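Local coordinates for protein probable porin (Pseudomonas aeruginosa, PDB 4FSO) that probably forms a beta-barrel channel in the outer membrane through which small solutes pass, at residues A[116-119]-A[120-124]. Residues are numbered along the deposited sequence; the frame is centred on the assembly and turned at random.
Sequences QFRY and GAMLP. With C8E ((hydroxyethyloxy)tri(ethyloxy)octane), chain J.
Arg118 and Met122 meet across a corner in the chain, where the two side chains cross at an angle. NH1 of Arg118 comes within 3.7 Å of CG of Met122, and NH2 of Arg118 stands 3.7 Å from the carbonyl O of Ala121, too far to count as a hydrogen bond. The arginine chain sets off with CG beside its own backbone N (chi1 -71°) and bends once, at chi3 (75°); it reaches out across the run of 116-119 and broadly the way 120-124 heads after the turn, which puts the guanidinium beside both partners. The corner itself falls at Gly120, whose positive phi (128°) is readily reached by glycine. Further out, Arg118 and Met122 both touch Gln145, Arg118 NE faces Asp66 in a long, weak ion pair, and Gly120 bonds through its backbone to Gly143. On the strand's other side Phe117 packs against a detergent molecule, its CB 3.5 Å from C10 of C8E, with the detergent's C3 at the ring edge. Alternation along the strand is thus consistent with a face turned toward the membrane at Phe117 and the opposite one at Arg118, where the arginine makes van der Waals contact with Met122 and only a long approach to the Ala121 carbonyl, its charge probably eased by Asp66.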
ATOM      1  N   GLN A 116     -17.068  10.899 -11.661  1.00 28.81           N
ATOM      2  CA  GLN A 116     -16.502  11.971 -10.860  1.00 27.43           C
ATOM      3  C   GLN A 116     -15.068  12.322 -11.255  1.00 31.08           C
ATOM      4  O   GLN A 116     -14.286  11.463 -11.659  1.00 34.69           O
ATOM      5  CB  GLN A 116     -16.612  11.639  -9.369  1.00 32.98           C
ATOM      6  CG  GLN A 116     -16.510  10.163  -9.074  1.00 55.59           C
ATOM      7  CD  GLN A 116     -17.538   9.693  -8.062  1.00 76.41           C
ATOM      8  OE1 GLN A 116     -18.261   8.717  -8.301  1.00 83.77           O
ATOM      9  NE2 GLN A 116     -17.602  10.374  -6.921  1.00 74.30           N
ATOM     10  N   PHE A 117     -14.741  13.605 -11.156  1.00 25.79           N
ATOM     11  CA  PHE A 117     -13.424  14.096 -11.522  1.00 30.65           C
ATOM     12  C   PHE A 117     -12.863  14.842 -10.325  1.00 37.89           C
ATOM     13  O   PHE A 117     -13.607  15.444  -9.570  1.00 47.11           O
ATOM     14  CB  PHE A 117     -13.508  15.019 -12.756  1.00 29.29           C
ATOM     15  CG  PHE A 117     -12.196  15.669 -13.122  1.00 39.32           C
ATOM     16  CD1 PHE A 117     -11.171  14.924 -13.698  1.00 42.76           C
ATOM     17  CD2 PHE A 117     -11.979  17.017 -12.876  1.00 37.86           C
ATOM     18  CE1 PHE A 117      -9.954  15.514 -14.024  1.00 40.29           C
ATOM     19  CE2 PHE A 117     -10.767  17.614 -13.197  1.00 37.49           C
ATOM     20  CZ  PHE A 117      -9.752  16.860 -13.775  1.00 37.86           C
ATOM     21  N   ARG A 118     -11.554  14.785 -10.141  1.00 36.57           N
ATOM     22  CA  ARG A 118     -10.905  15.527  -9.070  1.00 30.73           C
ATOM     23  C   ARG A 118      -9.626  16.089  -9.632  1.00 32.38           C
ATOM     24  O   ARG A 118      -8.996  15.477 -10.505  1.00 27.89           O
ATOM     25  CB  ARG A 118     -10.581  14.630  -7.866  1.00 28.13           C
ATOM     26  CG  ARG A 118     -11.792  14.183  -7.074  1.00 35.67           C
ATOM     27  CD  ARG A 118     -11.442  13.088  -6.081  1.00 49.75           C
ATOM     28  NE  ARG A 118     -10.729  13.615  -4.924  1.00 63.05           N
ATOM     29  CZ  ARG A 118      -9.599  13.111  -4.438  1.00 64.97           C
ATOM     30  NH1 ARG A 118      -9.039  12.042  -5.009  1.00 51.47           N
ATOM     31  NH2 ARG A 118      -9.036  13.684  -3.374  1.00 61.29           N
ATOM     32  N   TYR A 119      -9.243  17.252  -9.126  1.00 28.40           N
ATOM     33  CA  TYR A 119      -7.987  17.867  -9.501  1.00 29.63           C
ATOM     34  C   TYR A 119      -7.444  18.473  -8.223  1.00 34.17           C
ATOM     35  O   TYR A 119      -8.191  19.087  -7.477  1.00 42.07           O
ATOM     36  CB  TYR A 119      -8.208  18.924 -10.596  1.00 34.47           C
ATOM     37  CG  TYR A 119      -6.941  19.432 -11.269  1.00 66.78           C
ATOM     38  CD1 TYR A 119      -5.746  19.579 -10.562  1.00 79.13           C
ATOM     39  CD2 TYR A 119      -6.944  19.776 -12.612  1.00 82.68           C
ATOM     40  CE1 TYR A 119      -4.597  20.044 -11.167  1.00 89.71           C
ATOM     41  CE2 TYR A 119      -5.794  20.248 -13.234  1.00 95.69           C
ATOM     42  CZ  TYR A 119      -4.625  20.377 -12.502  1.00101.59           C
ATOM     43  OH  TYR A 119      -3.483  20.842 -13.108  1.00108.77           O
ATOM     44  N   GLY A 120      -6.151  18.268  -7.968  1.00 40.86           N
ATOM     45  CA  GLY A 120      -5.485  18.798  -6.790  1.00 42.17           C
ATOM     46  C   GLY A 120      -4.725  17.757  -5.978  1.00 36.39           C
ATOM     47  O   GLY A 120      -4.124  16.844  -6.526  1.00 37.72           O
ATOM     48  N   ALA A 121      -4.762  17.903  -4.659  1.00 21.37           N
ATOM     49  CA  ALA A 121      -4.015  17.044  -3.751  1.00 28.25           C
ATOM     50  C   ALA A 121      -4.697  15.671  -3.554  1.00 37.36           C
ATOM     51  O   ALA A 121      -5.910  15.568  -3.554  1.00 35.50           O
ATOM     52  CB  ALA A 121      -3.780  17.767  -2.405  1.00 18.61           C
ATOM     53  N   MET A 122      -3.906  14.615  -3.404  1.00 41.09           N
ATOM     54  CA  MET A 122      -4.438  13.265  -3.541  1.00 39.12           C
ATOM     55  C   MET A 122      -3.657  12.171  -2.790  1.00 42.63           C
ATOM     56  O   MET A 122      -2.411  12.148  -2.795  1.00 45.09           O
ATOM     57  CB  MET A 122      -4.490  12.894  -5.027  1.00 37.61           C
ATOM     58  CG  MET A 122      -5.703  13.377  -5.760  1.00 47.09           C
ATOM     59  SD  MET A 122      -5.578  12.921  -7.488  1.00 54.78           S
ATOM     60  CE  MET A 122      -5.574  11.136  -7.322  1.00 99.06           C
ATOM     61  N   LEU A 123      -4.411  11.261  -2.171  1.00 30.78           N
ATOM     62  CA  LEU A 123      -3.877   9.996  -1.672  1.00 38.04           C
ATOM     63  C   LEU A 123      -4.332   8.812  -2.541  1.00 41.24           C
ATOM     64  O   LEU A 123      -5.374   8.206  -2.279  1.00 45.86           O
ATOM     65  CB  LEU A 123      -4.317   9.766  -0.224  1.00 40.02           C
ATOM     66  CG  LEU A 123      -3.988  10.849   0.808  1.00 35.85           C
ATOM     67  CD1 LEU A 123      -4.271  10.378   2.246  1.00 34.37           C
ATOM     68  CD2 LEU A 123      -2.561  11.228   0.653  1.00 31.05           C
ATOM     69  N   PRO A 124      -3.556   8.477  -3.584  1.00 38.07           N
ATOM     70  CA  PRO A 124      -3.983   7.370  -4.448  1.00 27.49           C
ATOM     71  C   PRO A 124      -3.895   6.020  -3.734  1.00 24.46           C
ATOM     72  O   PRO A 124      -2.953   5.791  -2.988  1.00 21.30           O
ATOM     73  CB  PRO A 124      -2.986   7.427  -5.614  1.00 18.39           C
ATOM     74  CG  PRO A 124      -2.301   8.775  -5.494  1.00 27.47           C
ATOM     75  CD  PRO A 124      -2.291   9.077  -4.038  1.00 32.76           C
TER
HETATM   76  C1  C8E J 508      -6.108  11.791 -16.976  1.00 31.47           C
HETATM   77  C2  C8E J 508      -7.263  12.074 -16.009  1.00 35.78           C
HETATM   78  C3  C8E J 508      -8.130  13.249 -16.482  1.00 49.39           C
HETATM   79  C4  C8E J 508      -9.035  12.907 -17.674  1.00 56.94           C
HETATM   80  C5  C8E J 508      -9.708  14.144 -18.282  1.00 57.23           C
HETATM   81  C6  C8E J 508     -11.230  14.014 -18.265  1.00 52.56           C
HETATM   82  C7  C8E J 508     -11.912  15.330 -17.902  1.00 51.95           C
HETATM   83  C8  C8E J 508     -13.413  15.026 -17.792  1.00 68.19           C
HETATM   84  O9  C8E J 508     -14.125  16.116 -17.220  1.00 77.63           O
HETATM   85  C10 C8E J 508     -14.762  15.845 -15.968  1.00 76.86           C
HETATM   86  C11 C8E J 508     -16.240  15.453 -16.142  1.00 77.98           C
HETATM   87  O12 C8E J 508     -16.939  15.499 -14.899  1.00 74.52           O
HETATM   88  C13 C8E J 508     -18.055  14.614 -14.847  1.00 71.77           C
HETATM   89  C14 C8E J 508     -18.800  14.592 -16.177  1.00 77.70           C
HETATM   90  O15 C8E J 508     -19.103  13.273 -16.577  1.00 72.83           O